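PDB 5BN3: NEQ263 from Nanoarchaeum equitans Kin4-M, which forms, together with NeqA, the catalytic core complex of an unusual archaeal ATP synthase and, like its family, probably binds ATP. Local coordinates for residues G19-L24 / N55-T60; T27-I32 / A39-F44; E352-A357 / A371-A376; K381-Q386 / E399-I404. All coordinates share one frame; numbering follows the deposited sequence.

Interaction 1: residues G19-L24 / N55-T60; sequences GEVIDL and NRQGNT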
loop_
_atom_site.group_PDB
_atom_site.type_symbol
_atom_site.label_atom_id
_atom_site.label_comp_id
_atom_site.label_asym_id
_atom_site.label_seq_id
_atom_site.Cartn_x
_atom_site.Cartn_y
_atom_site.Cartn_z
ATOM N N GLY B 19 -1.212 -6.300 35.634
ATOM C CA GLY B 19 -2.166 -7.395 35.577
ATOM C C GLY B 19 -3.061 -7.510 36.799
ATOM O O GLY B 19 -3.885 -8.420 36.888
ATOM N N GLU B 20 -2.904 -6.577 37.734
ATOM C CA GLU B 20 -3.611 -6.609 39.015
ATOM C C GLU B 20 -5.128 -6.455 38.867
ATOM O O GLU B 20 -5.605 -5.612 38.105
ATOM C CB GLU B 20 -3.055 -5.501 39.919
ATOM C CG GLU B 20 -3.704 -5.355 41.281
ATOM C CD GLU B 20 -3.110 -4.202 42.074
ATOM O OE1 GLU B 20 -3.253 -4.197 43.314
ATOM O OE2 GLU B 20 -2.500 -3.299 41.459
ATOM N N VAL B 21 -5.878 -7.276 39.597
ATOM C CA VAL B 21 -7.334 -7.172 39.628
ATOM C C VAL B 21 -7.763 -6.186 40.706
ATOM O O VAL B 21 -7.355 -6.304 41.863
ATOM C CB VAL B 21 -7.987 -8.528 39.930
ATOM C CG1 VAL B 21 -9.501 -8.404 39.905
ATOM C CG2 VAL B 21 -7.532 -9.563 38.930
ATOM N N ILE B 22 -8.586 -5.212 40.329
ATOM C CA ILE B 22 -9.091 -4.237 41.291
ATOM C C ILE B 22 -10.618 -4.247 41.356
ATOM O O ILE B 22 -11.296 -4.287 40.326
ATOM C CB ILE B 22 -8.560 -2.812 41.008
ATOM C CG1 ILE B 22 -8.954 -2.346 39.607
ATOM C CG2 ILE B 22 -7.048 -2.765 41.170
ATOM C CD1 ILE B 22 -8.353 -1.005 39.219
ATOM N N ASP B 23 -11.150 -4.232 42.575
ATOM C CA ASP B 23 -12.593 -4.210 42.781
ATOM C C ASP B 23 -13.122 -2.784 42.822
ATOM O O ASP B 23 -12.593 -1.931 43.538
ATOM C CB ASP B 23 -12.971 -4.931 44.080
ATOM C CG ASP B 23 -13.099 -6.434 43.905
ATOM O OD1 ASP B 23 -14.148 -6.889 43.403
ATOM O OD2 ASP B 23 -12.160 -7.162 44.287
ATOM N N LEU B 24 -14.159 -2.525 42.035
ATOM C CA LEU B 24 -14.916 -1.289 42.154
ATOM C C LEU B 24 -16.245 -1.639 42.806
ATOM O O LEU B 24 -16.463 -2.791 43.185
ATOM C CB LEU B 24 -15.128 -0.652 40.780
ATOM C CG LEU B 24 -13.832 -0.253 40.072
ATOM C CD1 LEU B 24 -14.103 0.251 38.673
ATOM C CD2 LEU B 24 -13.110 0.807 40.875
ATOM N N ASN B 55 -10.640 -1.112 45.748
ATOM C CA ASN B 55 -10.110 -2.213 46.538
ATOM C C ASN B 55 -9.204 -3.102 45.688
ATOM O O ASN B 55 -9.649 -3.688 44.700
ATOM C CB ASN B 55 -11.243 -3.036 47.154
ATOM C CG ASN B 55 -10.735 -4.163 48.032
ATOM O OD1 ASN B 55 -10.925 -5.340 47.726
ATOM N ND2 ASN B 55 -10.077 -3.805 49.131
ATOM N N ARG B 56 -7.934 -3.190 46.071
ATOM C CA ARG B 56 -6.960 -3.980 45.323
ATOM C C ARG B 56 -6.878 -5.405 45.860
ATOM O O ARG B 56 -6.666 -5.613 47.058
ATOM C CB ARG B 56 -5.580 -3.312 45.379
ATOM C CG ARG B 56 -5.569 -1.862 44.905
ATOM C CD ARG B 56 -4.220 -1.187 45.139
ATOM N NE ARG B 56 -3.154 -1.760 44.319
ATOM C CZ ARG B 56 -1.904 -1.304 44.285
ATOM N NH1 ARG B 56 -1.553 -0.263 45.027
ATOM N NH2 ARG B 56 -1.005 -1.890 43.508
ATOM N N GLN B 57 -7.050 -6.382 44.975
ATOM C CA GLN B 57 -6.985 -7.787 45.363
ATOM C C GLN B 57 -5.553 -8.223 45.650
ATOM O O GLN B 57 -5.322 -9.182 46.389
ATOM C CB GLN B 57 -7.600 -8.679 44.280
ATOM C CG GLN B 57 -9.110 -8.558 44.146
ATOM C CD GLN B 57 -9.725 -9.742 43.427
ATOM O OE1 GLN B 57 -9.024 -10.668 43.020
ATOM N NE2 GLN B 57 -11.045 -9.721 43.273
ATOM N N GLY B 58 -4.593 -7.520 45.057
ATOM C CA GLY B 58 -3.191 -7.821 45.272
ATOM C C GLY B 58 -2.708 -9.004 44.456
ATOM O O GLY B 58 -1.645 -9.563 44.731
ATOM N N ASN B 59 -3.490 -9.389 43.452
ATOM C CA ASN B 59 -3.121 -10.499 42.576
ATOM C C ASN B 59 -3.665 -10.334 41.161
ATOM O O ASN B 59 -4.603 -9.571 40.937
ATOM C CB ASN B 59 -3.590 -11.834 43.168
ATOM C CG ASN B 59 -5.081 -11.852 43.469
ATOM O OD1 ASN B 59 -5.506 -11.510 44.574
ATOM N ND2 ASN B 59 -5.881 -12.261 42.490
ATOM N N THR B 60 -3.065 -11.045 40.209
ATOM C CA THR B 60 -3.580 -11.086 38.842
ATOM C C THR B 60 -4.788 -12.014 38.802
ATOM O O THR B 60 -5.047 -12.728 39.770
ATOM C CB THR B 60 -2.512 -11.553 37.829
ATOM O OG1 THR B 60 -2.175 -12.924 38.070
ATOM C CG2 THR B 60 -1.262 -10.702 37.948
#
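Glu-20 and Arg-56 cross at about a right angle, and the guanidinium grips the carboxylate side-on in a two-nitrogen salt bridge: NE of Arg-56 lies 2.6 Å from OE1 of Glu-20, and NH2 of Arg-56 2.9 Å from OE2 of Glu-20. Both oxygens are met on the syn side, although the planes are 53° apart. Glu-20 is extended, with CG opposite the backbone N (chi1 178°), whereas Arg-56 folds back at chi3 (67°) to present its NE edge. Arg-56 donates NH1 to the carbonyl O of Glu-14 and NH2 to that of Asn-15, while Glu-20 OE2 accepts a hydrogen bond from the backbone N of Met-17. A leucine in place of Arg-56 would probably leave the Glu-20 carboxylate without its countercharge and both carbonyls without these donors. Strand 55-57 runs antiparallel to strand 20-23 at the margin of the N-terminal sheet, consistent with the beta-barrel domain of rotary ATPase subunits. NE2 of Gln-57 donates to OD2 of Asp-23 (3.0 Å) in the Gln-57 amide plane, and CD of Gln-57 rests 3.8 Å from CG1 of Val-21. At the corner, O of Asn-59 accepts a hydrogen bond from N of Val-21 (2.9 Å).

Interaction 2: residues T27-I32 / A39-F44; sequences TKAIVI and ALALLF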
loop_
_atom_site.group_PDB
_atom_site.type_symbol
_atom_site.label_atom_id
_atom_site.label_comp_id
_atom_site.label_asym_id
_atom_site.label_seq_id
_atom_site.Cartn_x
_atom_site.Cartn_y
_atom_site.Cartn_z
ATOM N N THR B 27 -18.310 -3.456 39.813
ATOM C CA THR B 27 -17.523 -4.207 38.830
ATOM C C THR B 27 -16.037 -4.329 39.165
ATOM O O THR B 27 -15.565 -3.778 40.159
ATOM C CB THR B 27 -17.659 -3.594 37.421
ATOM O OG1 THR B 27 -17.254 -4.550 36.434
ATOM C CG2 THR B 27 -16.809 -2.339 37.292
ATOM N N LYS B 28 -15.309 -5.063 38.326
ATOM C CA LYS B 28 -13.867 -5.227 38.484
ATOM C C LYS B 28 -13.104 -4.628 37.308
ATOM O O LYS B 28 -13.698 -4.265 36.290
ATOM C CB LYS B 28 -13.509 -6.708 38.620
ATOM C CG LYS B 28 -14.117 -7.394 39.827
ATOM C CD LYS B 28 -13.780 -8.877 39.836
ATOM C CE LYS B 28 -14.528 -9.614 40.936
ATOM N NZ LYS B 28 -14.333 -11.091 40.843
ATOM N N ALA B 29 -11.787 -4.532 37.453
ATOM C CA ALA B 29 -10.926 -4.048 36.378
ATOM C C ALA B 29 -9.570 -4.735 36.418
ATOM O O ALA B 29 -9.155 -5.247 37.457
ATOM C CB ALA B 29 -10.759 -2.540 36.458
ATOM N N ILE B 30 -8.884 -4.742 35.279
ATOM C CA ILE B 30 -7.534 -5.284 35.197
ATOM C C ILE B 30 -6.561 -4.159 34.876
ATOM O O ILE B 30 -6.759 -3.430 33.904
ATOM C CB ILE B 30 -7.414 -6.352 34.091
ATOM C CG1 ILE B 30 -8.404 -7.496 34.325
ATOM C CG2 ILE B 30 -5.989 -6.880 34.010
ATOM C CD1 ILE B 30 -8.165 -8.269 35.604
ATOM N N VAL B 31 -5.516 -4.014 35.687
ATOM C CA VAL B 31 -4.479 -3.021 35.417
ATOM C C VAL B 31 -3.646 -3.473 34.219
ATOM O O VAL B 31 -3.020 -4.531 34.258
ATOM C CB VAL B 31 -3.564 -2.811 36.639
ATOM C CG1 VAL B 31 -2.440 -1.849 36.301
ATOM C CG2 VAL B 31 -4.370 -2.285 37.816
ATOM N N ILE B 32 -3.646 -2.672 33.157
ATOM C CA ILE B 32 -2.950 -3.036 31.925
ATOM C C ILE B 32 -1.691 -2.201 31.690
ATOM O O ILE B 32 -0.905 -2.496 30.792
ATOM C CB ILE B 32 -3.875 -2.924 30.694
ATOM C CG1 ILE B 32 -4.421 -1.502 30.559
ATOM C CG2 ILE B 32 -5.013 -3.926 30.786
ATOM C CD1 ILE B 32 -5.226 -1.266 29.292
ATOM N N ALA B 39 -1.856 4.251 36.859
ATOM C CA ALA B 39 -2.305 2.983 36.293
ATOM C C ALA B 39 -3.434 3.179 35.290
ATOM O O ALA B 39 -4.263 4.078 35.438
ATOM C CB ALA B 39 -2.743 2.034 37.393
ATOM N N LEU B 40 -3.455 2.333 34.265
ATOM C CA LEU B 40 -4.590 2.261 33.356
ATOM C C LEU B 40 -5.268 0.919 33.589
ATOM O O LEU B 40 -4.592 -0.101 33.731
ATOM C CB LEU B 40 -4.140 2.379 31.897
ATOM C CG LEU B 40 -3.445 3.669 31.451
ATOM C CD1 LEU B 40 -3.208 3.680 29.944
ATOM C CD2 LEU B 40 -4.244 4.888 31.870
ATOM N N ALA B 41 -6.596 0.912 33.647
ATOM C CA ALA B 41 -7.320 -0.331 33.884
ATOM C C ALA B 41 -8.476 -0.539 32.912
ATOM O O ALA B 41 -9.075 0.422 32.425
ATOM C CB ALA B 41 -7.811 -0.399 35.321
ATOM N N LEU B 42 -8.785 -1.804 32.638
ATOM C CA LEU B 42 -9.893 -2.155 31.756
ATOM C C LEU B 42 -11.046 -2.747 32.549
ATOM O O LEU B 42 -10.884 -3.757 33.236
ATOM C CB LEU B 42 -9.445 -3.157 30.691
ATOM C CG LEU B 42 -8.636 -2.599 29.524
ATOM C CD1 LEU B 42 -8.350 -3.680 28.505
ATOM C CD2 LEU B 42 -9.395 -1.467 28.881
ATOM N N LEU B 43 -12.213 -2.120 32.439
ATOM C CA LEU B 43 -13.405 -2.577 33.142
ATOM C C LEU B 43 -13.887 -3.925 32.612
ATOM O O LEU B 43 -13.796 -4.202 31.414
ATOM C CB LEU B 43 -14.517 -1.532 33.018
ATOM C CG LEU B 43 -14.186 -0.156 33.599
ATOM C CD1 LEU B 43 -15.234 0.870 33.208
ATOM C CD2 LEU B 43 -14.072 -0.245 35.105
ATOM N N PHE B 44 -14.385 -4.762 33.516
ATOM C CA PHE B 44 -14.958 -6.053 33.147
ATOM C C PHE B 44 -16.224 -5.854 32.324
ATOM O O PHE B 44 -16.480 -6.596 31.376
ATOM C CB PHE B 44 -15.283 -6.870 34.400
ATOM C CG PHE B 44 -14.119 -7.655 34.940
ATOM C CD1 PHE B 44 -12.845 -7.109 34.967
ATOM C CD2 PHE B 44 -14.307 -8.934 35.441
ATOM C CE1 PHE B 44 -11.778 -7.829 35.470
ATOM C CE2 PHE B 44 -13.243 -9.659 35.949
ATOM C CZ PHE B 44 -11.978 -9.105 35.962
#
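The Phe-44 ring lies flat on Lys-28, whose CB stands 3.6 Å from the ring centroid and only 6° off the normal, a CH-pi contact over the centre of one face. At the ring edge, in its plane, comes the end of Ile-30, with CD1 of Ile-30 3.6 Å from CE1 of Phe-44. Outside the pair, Phe-77 stacks on the same ring. The ring is folded back over strand 28-35 because CG of Phe-44 sits beside the backbone N and opposite the carbonyl carbon (chi1 -85°), and the Phe-44 N to Lys-28 O hydrogen bond (2.9 Å) fixes its root. Putting an alanine at Phe-44 would probably bare the methylene of Lys-28 and the tip of Ile-30, and take from Phe-77 its stacking partner.

Beyond the ring the two strands form an antiparallel beta hairpin. Ile-30 and Leu-42 are a hydrogen-bonded pair, each N donating to the other's O, and Ile-32 N donates to Leu-40 O at 2.8 Å. On the Ala-29, Val-31, Ala-41 and Leu-43 face, small residues meet diagonally, CB of Ala-29 being 3.8 Å from CB of Ala-41. On the other face Ile-32 crosses Leu-42 at about a right angle, with CD1 of Ile-32 3.7 Å from CG of Leu-42.

The hairpin fills the middle of the N-terminal sheet, between strands 20-23 and 8-12; Ile-22 and Ile-9 pack on its alanine face, while Ile-30 meets Ile-197 and Tyr-201 of helix 196-215.

Interaction 3: residues E352-A357 / A371-A376; sequences EARDIA and AYLKFA
The guanidinium of Arg-354 is the polar group of this contact: it passes Ala-376 to form, through NH1, a salt bridge with OE2 of Glu-380, one turn further along helix 367-384. On the way, NH2 of Arg-354 comes within 3.7 Å of the carbonyl O of Ala-376, an oblique approach too long for a hydrogen bond, and 3.9 Å from CB of Ala-376. CG of Arg-354 points away from its backbone N (chi1 180°), and a single bend at chi3 (-69°) swings the charged end over the neighbouring helix.

Beneath the arginine the contact is apolar. CD1 of Leu-373 presses against the base of Arg-354, 3.6 Å from its CA and 3.8 Å from its CB, while CD2 of Leu-373 turns to CB of Ala-357 at 4.4 Å. CB of Ala-353 faces CB of Leu-373, and this alanine lets the backbones come near, with the two CA atoms 5.6 Å apart.

The end of helix 334-356 thus meets helix 367-384 steeply, at 105° with segment axes 8.7 Å apart, in the helical C-terminal domain of V- and A-type ATP synthases. Further back, Tyr-372 and Phe-375 also lean on helix 334-356, at Ser-346.

Since the two segments share no hydrogen bond, their fit rests on one leucine set against the base of Arg-354 and two alanines, and the contact itself is almost wholly van der Waals.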
loop_
_atom_site.group_PDB
_atom_site.type_symbol
_atom_site.label_atom_id
_atom_site.label_comp_id
_atom_site.label_asym_id
_atom_site.label_seq_id
_atom_site.Cartn_x
_atom_site.Cartn_y
_atom_site.Cartn_z
ATOM N N GLU B 352 -4.414 -29.211 -12.641
ATOM C CA GLU B 352 -3.598 -28.621 -13.696
ATOM C C GLU B 352 -4.238 -28.895 -15.050
ATOM O O GLU B 352 -4.347 -28.002 -15.888
ATOM C CB GLU B 352 -2.181 -29.198 -13.665
ATOM C CG GLU B 352 -1.414 -28.941 -12.373
ATOM C CD GLU B 352 -0.087 -29.678 -12.334
ATOM O OE1 GLU B 352 0.163 -30.502 -13.241
ATOM O OE2 GLU B 352 0.705 -29.436 -11.398
ATOM N N ALA B 353 -4.665 -30.138 -15.251
ATOM C CA ALA B 353 -5.349 -30.526 -16.479
ATOM C C ALA B 353 -6.659 -29.762 -16.649
ATOM O O ALA B 353 -7.095 -29.505 -17.770
ATOM C CB ALA B 353 -5.603 -32.017 -16.486
ATOM N N ARG B 354 -7.285 -29.412 -15.531
ATOM C CA ARG B 354 -8.516 -28.629 -15.550
ATOM C C ARG B 354 -8.253 -27.193 -16.003
ATOM O O ARG B 354 -9.046 -26.614 -16.747
ATOM C CB ARG B 354 -9.174 -28.636 -14.166
ATOM C CG ARG B 354 -10.467 -27.838 -14.090
ATOM C CD ARG B 354 -11.037 -27.814 -12.678
ATOM N NE ARG B 354 -11.544 -29.115 -12.251
ATOM C CZ ARG B 354 -11.998 -29.378 -11.028
ATOM N NH1 ARG B 354 -12.005 -28.430 -10.102
ATOM N NH2 ARG B 354 -12.442 -30.591 -10.729
ATOM N N ASP B 355 -7.138 -26.627 -15.548
ATOM C CA ASP B 355 -6.754 -25.263 -15.908
ATOM C C ASP B 355 -6.603 -25.084 -17.419
ATOM O O ASP B 355 -7.112 -24.118 -17.989
ATOM C CB ASP B 355 -5.454 -24.867 -15.198
ATOM C CG ASP B 355 -5.670 -24.499 -13.739
ATOM O OD1 ASP B 355 -6.715 -23.891 -13.425
ATOM O OD2 ASP B 355 -4.790 -24.809 -12.908
ATOM N N ILE B 356 -5.912 -26.023 -18.063
ATOM C CA ILE B 356 -5.683 -25.951 -19.505
ATOM C C ILE B 356 -6.922 -26.373 -20.300
ATOM O O ILE B 356 -7.024 -26.104 -21.497
ATOM C CB ILE B 356 -4.432 -26.768 -19.939
ATOM C CG1 ILE B 356 -4.818 -28.144 -20.492
ATOM C CG2 ILE B 356 -3.444 -26.894 -18.787
ATOM C CD1 ILE B 356 -4.596 -28.275 -21.989
ATOM N N ALA B 357 -7.865 -27.022 -19.622
ATOM C CA ALA B 357 -9.136 -27.399 -20.233
ATOM C C ALA B 357 -9.959 -26.163 -20.580
ATOM O O ALA B 357 -10.886 -26.229 -21.389
ATOM C CB ALA B 357 -9.917 -28.311 -19.313
ATOM N N ALA B 371 -7.600 -38.515 -17.904
ATOM C CA ALA B 371 -7.870 -39.401 -16.779
ATOM C C ALA B 371 -7.765 -38.662 -15.448
ATOM O O ALA B 371 -8.582 -38.866 -14.549
ATOM C CB ALA B 371 -6.926 -40.580 -16.805
ATOM N N TYR B 372 -6.749 -37.814 -15.322
ATOM C CA TYR B 372 -6.572 -37.004 -14.124
ATOM C C TYR B 372 -7.680 -35.964 -14.005
ATOM O O TYR B 372 -8.146 -35.665 -12.905
ATOM C CB TYR B 372 -5.201 -36.324 -14.135
ATOM C CG TYR B 372 -4.063 -37.263 -13.826
ATOM C CD1 TYR B 372 -3.877 -37.751 -12.543
ATOM C CD2 TYR B 372 -3.172 -37.659 -14.812
ATOM C CE1 TYR B 372 -2.842 -38.609 -12.249
ATOM C CE2 TYR B 372 -2.130 -38.519 -14.527
ATOM C CZ TYR B 372 -1.971 -38.989 -13.242
ATOM O OH TYR B 372 -0.938 -39.846 -12.944
ATOM N N LEU B 373 -8.098 -35.422 -15.146
ATOM C CA LEU B 373 -9.183 -34.447 -15.197
ATOM C C LEU B 373 -10.477 -35.018 -14.622
ATOM O O LEU B 373 -11.180 -34.353 -13.859
ATOM C CB LEU B 373 -9.412 -33.990 -16.638
ATOM C CG LEU B 373 -10.526 -32.965 -16.850
ATOM C CD1 LEU B 373 -10.293 -31.768 -15.958
ATOM C CD2 LEU B 373 -10.596 -32.530 -18.302
ATOM N N LYS B 374 -10.781 -36.256 -14.998
ATOM C CA LYS B 374 -11.972 -36.939 -14.508
ATOM C C LYS B 374 -11.832 -37.290 -13.029
ATOM O O LYS B 374 -12.803 -37.228 -12.275
ATOM C CB LYS B 374 -12.222 -38.208 -15.324
ATOM C CG LYS B 374 -13.518 -38.923 -14.985
ATOM C CD LYS B 374 -13.569 -40.288 -15.650
ATOM C CE LYS B 374 -14.959 -40.896 -15.572
ATOM N NZ LYS B 374 -15.002 -42.251 -16.194
ATOM N N PHE B 375 -10.620 -37.664 -12.626
ATOM C CA PHE B 375 -10.333 -38.023 -11.242
ATOM C C PHE B 375 -10.655 -36.869 -10.300
ATOM O O PHE B 375 -11.312 -37.054 -9.277
ATOM C CB PHE B 375 -8.865 -38.430 -11.095
ATOM C CG PHE B 375 -8.474 -38.809 -9.693
ATOM C CD1 PHE B 375 -8.764 -40.070 -9.195
ATOM C CD2 PHE B 375 -7.805 -37.908 -8.877
ATOM C CE1 PHE B 375 -8.404 -40.423 -7.904
ATOM C CE2 PHE B 375 -7.444 -38.255 -7.586
ATOM C CZ PHE B 375 -7.741 -39.515 -7.100
ATOM N N ALA B 376 -10.191 -35.677 -10.658
ATOM C CA ALA B 376 -10.429 -34.488 -9.851
ATOM C C ALA B 376 -11.914 -34.157 -9.758
ATOM O O ALA B 376 -12.388 -33.692 -8.722
ATOM C CB ALA B 376 -9.655 -33.308 -10.411
#

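Interaction 4: residues K381-Q386 / E399-I404; sequences KEFIKQ and EIIDSI
With CG opposite its backbone N (chi1 -179°), Phe-383 sends its ring out beside helix 394-408, where Ile-400 and Ile-401 receive it with the same first torsion (both chi1 -65°) but with different branches. Ile-400 uses its CG2, which comes to the ring edge, near the ring plane, at 4.1 Å from CD1 of Phe-383. Ile-401 uses its CG1 arm, approaching obliquely to 3.7 Å from CE1 of Phe-383. A turn later, CD1 of Ile-404 touches the root of the same side chain, 4.0 Å from CB of Phe-383.

The two segments belong to consecutive helices of the helical C-terminal domain of V- and A-type ATP synthases, and helix 367-384 closes with a wider pi-type turn at 381-384. Leu-343 and Tyr-339 of helix 334-356 join the cluster, packing on Phe-383 and Ile-401 respectively, so that three helices meet around the ring. The backbone takes part too: CG2 of Ile-400 lies 3.7 Å from the carbonyl O of Glu-382, and the Glu-382 side chain passes Ile-404, its OE1 being 4.2 Å from CG1 of Ile-404. Past the helix end, Arg-392 donates NH1 to the carbonyl O of Phe-383 and NH2 to that of Lys-385.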
loop_
_atom_site.group_PDB
_atom_site.type_symbol
_atom_site.label_atom_id
_atom_site.label_comp_id
_atom_site.label_asym_id
_atom_site.label_seq_id
_atom_site.Cartn_x
_atom_site.Cartn_y
_atom_site.Cartn_z
ATOM N N LYS B 381 -16.910 -34.802 -6.235
ATOM C CA LYS B 381 -18.308 -35.236 -6.244
ATOM C C LYS B 381 -18.604 -36.421 -5.329
ATOM O O LYS B 381 -19.690 -36.510 -4.758
ATOM C CB LYS B 381 -18.748 -35.577 -7.671
ATOM C CG LYS B 381 -19.003 -34.368 -8.551
ATOM C CD LYS B 381 -19.247 -34.776 -9.997
ATOM C CE LYS B 381 -19.627 -33.574 -10.847
ATOM N NZ LYS B 381 -19.617 -33.891 -12.301
ATOM N N GLU B 382 -17.644 -37.330 -5.193
ATOM C CA GLU B 382 -17.896 -38.591 -4.498
ATOM C C GLU B 382 -17.039 -38.802 -3.251
ATOM O O GLU B 382 -17.406 -39.572 -2.369
ATOM C CB GLU B 382 -17.717 -39.769 -5.465
ATOM C CG GLU B 382 -18.516 -39.634 -6.756
ATOM C CD GLU B 382 -18.572 -40.928 -7.546
ATOM O OE1 GLU B 382 -17.915 -41.907 -7.133
ATOM O OE2 GLU B 382 -19.279 -40.968 -8.576
ATOM N N PHE B 383 -15.903 -38.119 -3.179
ATOM C CA PHE B 383 -14.990 -38.287 -2.053
ATOM C C PHE B 383 -15.123 -37.146 -1.043
ATOM O O PHE B 383 -15.377 -37.377 0.139
ATOM C CB PHE B 383 -13.548 -38.404 -2.554
ATOM C CG PHE B 383 -12.540 -38.608 -1.463
ATOM C CD1 PHE B 383 -12.346 -39.863 -0.907
ATOM C CD2 PHE B 383 -11.774 -37.547 -1.001
ATOM C CE1 PHE B 383 -11.413 -40.056 0.098
ATOM C CE2 PHE B 383 -10.840 -37.734 0.004
ATOM C CZ PHE B 383 -10.660 -38.988 0.554
ATOM N N ILE B 384 -14.954 -35.914 -1.515
ATOM C CA ILE B 384 -15.081 -34.741 -0.655
ATOM C C ILE B 384 -16.527 -34.528 -0.213
ATOM O O ILE B 384 -16.799 -34.373 0.978
ATOM C CB ILE B 384 -14.559 -33.466 -1.356
ATOM C CG1 ILE B 384 -13.077 -33.623 -1.705
ATOM C CG2 ILE B 384 -14.763 -32.247 -0.476
ATOM C CD1 ILE B 384 -12.486 -32.414 -2.402
ATOM N N LYS B 385 -17.447 -34.522 -1.175
ATOM C CA LYS B 385 -18.867 -34.335 -0.885
ATOM C C LYS B 385 -19.359 -35.456 0.028
ATOM O O LYS B 385 -19.158 -36.639 -0.256
ATOM C CB LYS B 385 -19.683 -34.295 -2.183
ATOM C CG LYS B 385 -21.153 -33.921 -1.995
ATOM C CD LYS B 385 -21.892 -33.846 -3.331
ATOM C CE LYS B 385 -23.380 -33.566 -3.142
ATOM N NZ LYS B 385 -23.659 -32.181 -2.672
ATOM N N GLN B 386 -19.992 -35.068 1.130
ATOM C CA GLN B 386 -20.384 -36.004 2.177
ATOM C C GLN B 386 -21.408 -35.332 3.087
ATOM O O GLN B 386 -21.300 -34.138 3.367
ATOM C CB GLN B 386 -19.145 -36.423 2.977
ATOM C CG GLN B 386 -19.425 -37.251 4.219
ATOM C CD GLN B 386 -18.164 -37.583 4.990
ATOM O OE1 GLN B 386 -17.057 -37.535 4.449
ATOM N NE2 GLN B 386 -18.324 -37.922 6.263
ATOM N N GLU B 399 -12.032 -47.305 -0.167
ATOM C CA GLU B 399 -12.858 -47.942 -1.191
ATOM C C GLU B 399 -13.347 -46.943 -2.234
ATOM O O GLU B 399 -13.397 -47.253 -3.426
ATOM C CB GLU B 399 -14.062 -48.641 -0.549
ATOM C CG GLU B 399 -13.724 -49.894 0.242
ATOM C CD GLU B 399 -14.948 -50.514 0.888
ATOM O OE1 GLU B 399 -16.077 -50.175 0.469
ATOM O OE2 GLU B 399 -14.783 -51.333 1.816
ATOM N N ILE B 400 -13.724 -45.753 -1.778
ATOM C CA ILE B 400 -14.160 -44.691 -2.678
ATOM C C ILE B 400 -13.025 -44.290 -3.620
ATOM O O ILE B 400 -13.232 -44.146 -4.825
ATOM C CB ILE B 400 -14.668 -43.457 -1.896
ATOM C CG1 ILE B 400 -15.935 -43.810 -1.109
ATOM C CG2 ILE B 400 -14.958 -42.309 -2.838
ATOM C CD1 ILE B 400 -16.457 -42.677 -0.240
ATOM N N ILE B 401 -11.826 -44.126 -3.065
ATOM C CA ILE B 401 -10.644 -43.795 -3.855
ATOM C C ILE B 401 -10.368 -44.874 -4.903
ATOM O O ILE B 401 -10.101 -44.563 -6.065
ATOM C CB ILE B 401 -9.400 -43.605 -2.957
ATOM C CG1 ILE B 401 -9.584 -42.392 -2.038
ATOM C CG2 ILE B 401 -8.153 -43.423 -3.796
ATOM C CD1 ILE B 401 -8.433 -42.172 -1.067
ATOM N N ASP B 402 -10.445 -46.138 -4.489
ATOM C CA ASP B 402 -10.274 -47.263 -5.406
ATOM C C ASP B 402 -11.290 -47.209 -6.547
ATOM O O ASP B 402 -10.939 -47.400 -7.710
ATOM C CB ASP B 402 -10.408 -48.597 -4.661
ATOM C CG ASP B 402 -9.234 -48.878 -3.741
ATOM O OD1 ASP B 402 -8.142 -48.310 -3.963
ATOM O OD2 ASP B 402 -9.401 -49.682 -2.801
ATOM N N SER B 403 -12.546 -46.942 -6.207
ATOM C CA SER B 403 -13.616 -46.863 -7.197
ATOM C C SER B 403 -13.411 -45.719 -8.194
ATOM O O SER B 403 -13.612 -45.890 -9.398
ATOM C CB SER B 403 -14.965 -46.712 -6.492
ATOM O OG SER B 403 -16.017 -46.586 -7.428
ATOM N N ILE B 404 -13.005 -44.559 -7.685
ATOM C CA ILE B 404 -12.751 -43.388 -8.522
ATOM C C ILE B 404 -11.575 -43.622 -9.472
ATOM O O ILE B 404 -11.623 -43.234 -10.641
ATOM C CB ILE B 404 -12.484 -42.132 -7.659
ATOM C CG1 ILE B 404 -13.720 -41.783 -6.826
ATOM C CG2 ILE B 404 -12.107 -40.950 -8.527
ATOM C CD1 ILE B 404 -13.497 -40.647 -5.843
#

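Overall arrangement
The four contacts form two pairs at opposite ends of the chain. Interactions 1 and 2, with centres 8 Å apart, share the N-terminal sheet: interaction 2 is nested in the loop closed by interaction 1, and strands 20-23 and 28-35 join them through probable backbone hydrogen bonds between Gly-19 or Glu-20 and Val-31. Interactions 3 and 4, about 16 Å apart between centres, both use helix 367-384 and touch where Phe-375 packs on Ile-404. Between the pairs, nearest atoms remain at least about 40 Å apart. All four lie away from Arg-326, known to bind ADP. The Thr-60 side chain of interaction 1 is about 7 Å from a bound magnesium ion.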